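Local atomic coordinates of activator of Hsp90 ATPase homologue 1/2-like C-terminal domain-containing protein (Rhodobacter sphaeroides, PDB entry 3PU2), a protein that is of unknown function but belongs to the AHA1 family of the SRPBCC superfamily and is a putative activator of the Hsp90 ATPase. Residues E26-A31 with L108-V113. Sequence-based numbering, arbitrary orientation.
Sequences EQLWAA and LQLLPV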
ATOM      1  N   GLU A  26     -12.579   7.874  -6.728  1.00 61.11           N
ATOM      2  CA  GLU A  26     -11.989   9.201  -6.627  1.00 64.40           C
ATOM      3  C   GLU A  26     -11.589   9.492  -5.188  1.00 65.50           C
ATOM      4  O   GLU A  26     -10.639  10.234  -4.928  1.00 61.30           O
ATOM      5  CB  GLU A  26     -12.987  10.273  -7.084  1.00 79.52           C
ATOM      6  CG  GLU A  26     -13.336  10.284  -8.571  1.00 97.24           C
ATOM      7  CD  GLU A  26     -13.991   8.996  -9.050  1.00116.35           C
ATOM      8  OE1 GLU A  26     -14.615   8.293  -8.227  1.00123.78           O
ATOM      9  OE2 GLU A  26     -13.895   8.697 -10.261  1.00122.06           O
ATOM     10  N   GLN A  27     -12.337   8.921  -4.252  1.00 80.17           N
ATOM     11  CA  GLN A  27     -12.067   9.134  -2.839  1.00 79.99           C
ATOM     12  C   GLN A  27     -11.006   8.164  -2.390  1.00 71.58           C
ATOM     13  O   GLN A  27     -10.154   8.499  -1.574  1.00 71.83           O
ATOM     14  CB  GLN A  27     -13.320   8.902  -2.008  1.00 82.22           C
ATOM     15  CG  GLN A  27     -14.504   9.751  -2.394  1.00 92.12           C
ATOM     16  CD  GLN A  27     -15.744   9.340  -1.641  1.00 97.64           C
ATOM     17  OE1 GLN A  27     -16.166   8.184  -1.707  1.00 87.98           O
ATOM     18  NE2 GLN A  27     -16.337  10.281  -0.912  1.00103.96           N
ATOM     19  N   LEU A  28     -11.061   6.953  -2.922  1.00 52.32           N
ATOM     20  CA  LEU A  28     -10.089   5.954  -2.542  1.00 50.28           C
ATOM     21  C   LEU A  28      -8.697   6.356  -3.027  1.00 62.20           C
ATOM     22  O   LEU A  28      -7.707   6.165  -2.317  1.00 67.51           O
ATOM     23  CB  LEU A  28     -10.476   4.597  -3.112  1.00 52.72           C
ATOM     24  CG  LEU A  28      -9.714   3.461  -2.434  1.00 49.26           C
ATOM     25  CD1 LEU A  28      -9.862   3.612  -0.935  1.00 45.27           C
ATOM     26  CD2 LEU A  28     -10.242   2.113  -2.888  1.00 59.60           C
ATOM     27  N   TRP A  29      -8.621   6.914  -4.230  1.00 60.16           N
ATOM     28  CA  TRP A  29      -7.346   7.353  -4.789  1.00 55.82           C
ATOM     29  C   TRP A  29      -6.767   8.478  -3.931  1.00 61.73           C
ATOM     30  O   TRP A  29      -5.556   8.549  -3.736  1.00 58.14           O
ATOM     31  CB  TRP A  29      -7.535   7.819  -6.247  1.00 57.11           C
ATOM     32  CG  TRP A  29      -6.320   8.438  -6.904  1.00 49.10           C
ATOM     33  CD1 TRP A  29      -5.888   9.737  -6.797  1.00 48.31           C
ATOM     34  CD2 TRP A  29      -5.365   7.771  -7.725  1.00 43.67           C
ATOM     35  NE1 TRP A  29      -4.719   9.914  -7.499  1.00 46.91           N
ATOM     36  CE2 TRP A  29      -4.374   8.722  -8.077  1.00 48.19           C
ATOM     37  CE3 TRP A  29      -5.242   6.461  -8.195  1.00 43.63           C
ATOM     38  CZ2 TRP A  29      -3.283   8.400  -8.877  1.00 49.18           C
ATOM     39  CZ3 TRP A  29      -4.158   6.140  -8.991  1.00 50.98           C
ATOM     40  CH2 TRP A  29      -3.189   7.106  -9.324  1.00 51.08           C
ATOM     41  N   ALA A  30      -7.625   9.347  -3.408  1.00 65.78           N
ATOM     42  CA  ALA A  30      -7.159  10.450  -2.567  1.00 56.45           C
ATOM     43  C   ALA A  30      -6.606   9.906  -1.245  1.00 55.57           C
ATOM     44  O   ALA A  30      -5.703  10.500  -0.640  1.00 58.89           O
ATOM     45  CB  ALA A  30      -8.300  11.426  -2.295  1.00 53.21           C
ATOM     46  N   ALA A  31      -7.154   8.769  -0.812  1.00 45.97           N
ATOM     47  CA  ALA A  31      -6.738   8.121   0.421  1.00 43.97           C
ATOM     48  C   ALA A  31      -5.419   7.393   0.224  1.00 48.93           C
ATOM     49  O   ALA A  31      -4.546   7.440   1.081  1.00 54.73           O
ATOM     50  CB  ALA A  31      -7.804   7.134   0.872  1.00 53.48           C
ATOM     51  N   LEU A 108      -1.219  -0.935  -8.178  1.00 43.92           N
ATOM     52  CA  LEU A 108      -2.540  -0.721  -7.610  1.00 48.09           C
ATOM     53  C   LEU A 108      -3.526  -0.434  -8.724  1.00 58.37           C
ATOM     54  O   LEU A 108      -3.348   0.491  -9.517  1.00 58.37           O
ATOM     55  CB  LEU A 108      -2.544   0.472  -6.646  1.00 34.13           C
ATOM     56  CG  LEU A 108      -1.510   0.466  -5.519  1.00 40.38           C
ATOM     57  CD1 LEU A 108      -1.437   1.859  -4.933  1.00 54.18           C
ATOM     58  CD2 LEU A 108      -1.855  -0.567  -4.448  1.00 38.96           C
ATOM     59  N   GLN A 109      -4.581  -1.225  -8.768  1.00 70.17           N
ATOM     60  CA  GLN A 109      -5.609  -1.055  -9.778  1.00 81.13           C
ATOM     61  C   GLN A 109      -6.943  -0.839  -9.059  1.00 78.36           C
ATOM     62  O   GLN A 109      -7.330  -1.637  -8.201  1.00 76.23           O
ATOM     63  CB  GLN A 109      -5.676  -2.316 -10.642  1.00 90.06           C
ATOM     64  CG  GLN A 109      -6.057  -2.103 -12.098  1.00 96.04           C
ATOM     65  CD  GLN A 109      -4.916  -2.467 -13.038  1.00105.35           C
ATOM     66  OE1 GLN A 109      -4.177  -3.424 -12.797  1.00 96.36           O
ATOM     67  NE2 GLN A 109      -4.775  -1.709 -14.120  1.00116.14           N
ATOM     68  N   LEU A 110      -7.636   0.242  -9.404  1.00 68.15           N
ATOM     69  CA  LEU A 110      -8.930   0.547  -8.805  1.00 66.14           C
ATOM     70  C   LEU A 110     -10.077   0.442  -9.822  1.00 82.64           C
ATOM     71  O   LEU A 110     -10.197   1.277 -10.713  1.00 88.21           O
ATOM     72  CB  LEU A 110      -8.923   1.953  -8.199  1.00 51.98           C
ATOM     73  CG  LEU A 110      -8.034   2.244  -6.990  1.00 45.63           C
ATOM     74  CD1 LEU A 110      -6.598   2.468  -7.430  1.00 48.36           C
ATOM     75  CD2 LEU A 110      -8.552   3.491  -6.301  1.00 46.50           C
ATOM     76  N   LEU A 111     -10.912  -0.586  -9.684  1.00 81.83           N
ATOM     77  CA  LEU A 111     -12.053  -0.784 -10.580  1.00 91.63           C
ATOM     78  C   LEU A 111     -13.364  -0.710  -9.806  1.00 99.99           C
ATOM     79  O   LEU A 111     -13.519  -1.363  -8.774  1.00104.38           O
ATOM     80  CB  LEU A 111     -11.964  -2.138 -11.292  1.00 98.37           C
ATOM     81  CG  LEU A 111     -11.638  -3.363 -10.436  1.00107.76           C
ATOM     82  CD1 LEU A 111     -12.288  -4.602 -11.025  1.00107.56           C
ATOM     83  CD2 LEU A 111     -10.128  -3.527 -10.349  1.00113.75           C
ATOM     84  N   PRO A 112     -14.325   0.094 -10.291  1.00103.48           N
ATOM     85  CA  PRO A 112     -15.618   0.231  -9.618  1.00 98.56           C
ATOM     86  C   PRO A 112     -16.372  -1.086  -9.603  1.00 94.76           C
ATOM     87  O   PRO A 112     -16.480  -1.753 -10.627  1.00101.81           O
ATOM     88  CB  PRO A 112     -16.337   1.287 -10.450  1.00 97.67           C
ATOM     89  CG  PRO A 112     -15.212   2.113 -10.986  1.00103.59           C
ATOM     90  CD  PRO A 112     -14.219   1.056 -11.401  1.00102.21           C
ATOM     91  N   VAL A 113     -16.872  -1.458  -8.430  1.00 70.43           N
ATOM     92  CA  VAL A 113     -17.639  -2.683  -8.246  1.00 70.52           C
ATOM     93  C   VAL A 113     -18.916  -2.250  -7.547  1.00 74.52           C
ATOM     94  O   VAL A 113     -18.973  -1.147  -7.018  1.00 80.57           O
ATOM     95  CB  VAL A 113     -16.876  -3.699  -7.365  1.00 69.43           C
ATOM     96  CG1 VAL A 113     -17.782  -4.865  -6.976  1.00 70.33           C
ATOM     97  CG2 VAL A 113     -15.679  -4.225  -8.127  1.00 71.99           C
TER
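Leu110 on strand 104-113 reaches helix 25-33 and packs between Leu28 and Trp29. The nearest CA atoms, those of Trp29 and Leu110, are 8.1 Å apart. The CB of Leu110 points toward the helix and starts the side chain on that course. CG lies anti to the carbonyl carbon (chi1 -67°), and from this branch point the two methyls part. CD2 meets the helix at the base of Leu28. It lies 3.9 Å from CB of Leu28, and Leu28 CG and CD2 are only slightly farther away. The same methyl stands 4.0 Å from the backbone N of Trp29, so it fits against the helix surface where these two residues join. CD1 turns to the indole. It meets the six-membered ring at its edge, near the ring plane, with 4.3 Å between Leu110 CD1 and Trp29 CE3. The side chain of Leu28 runs at a slant to that of Leu110. No hydrogen bond joins the two segments; the side-chain contacts are apolar van der Waals packing. Around it, Leu28 also touches Thr117 of strand 116-124 and Leu150 of helix 139-156, while Trp29 also packs on Pro85, Pro86 and Leu89. The curved antiparallel sheet gripping the long helix 139-156, with the short helix 25-33 beside it, is the Bet v 1-like helix-grip fold of SRPBCC proteins.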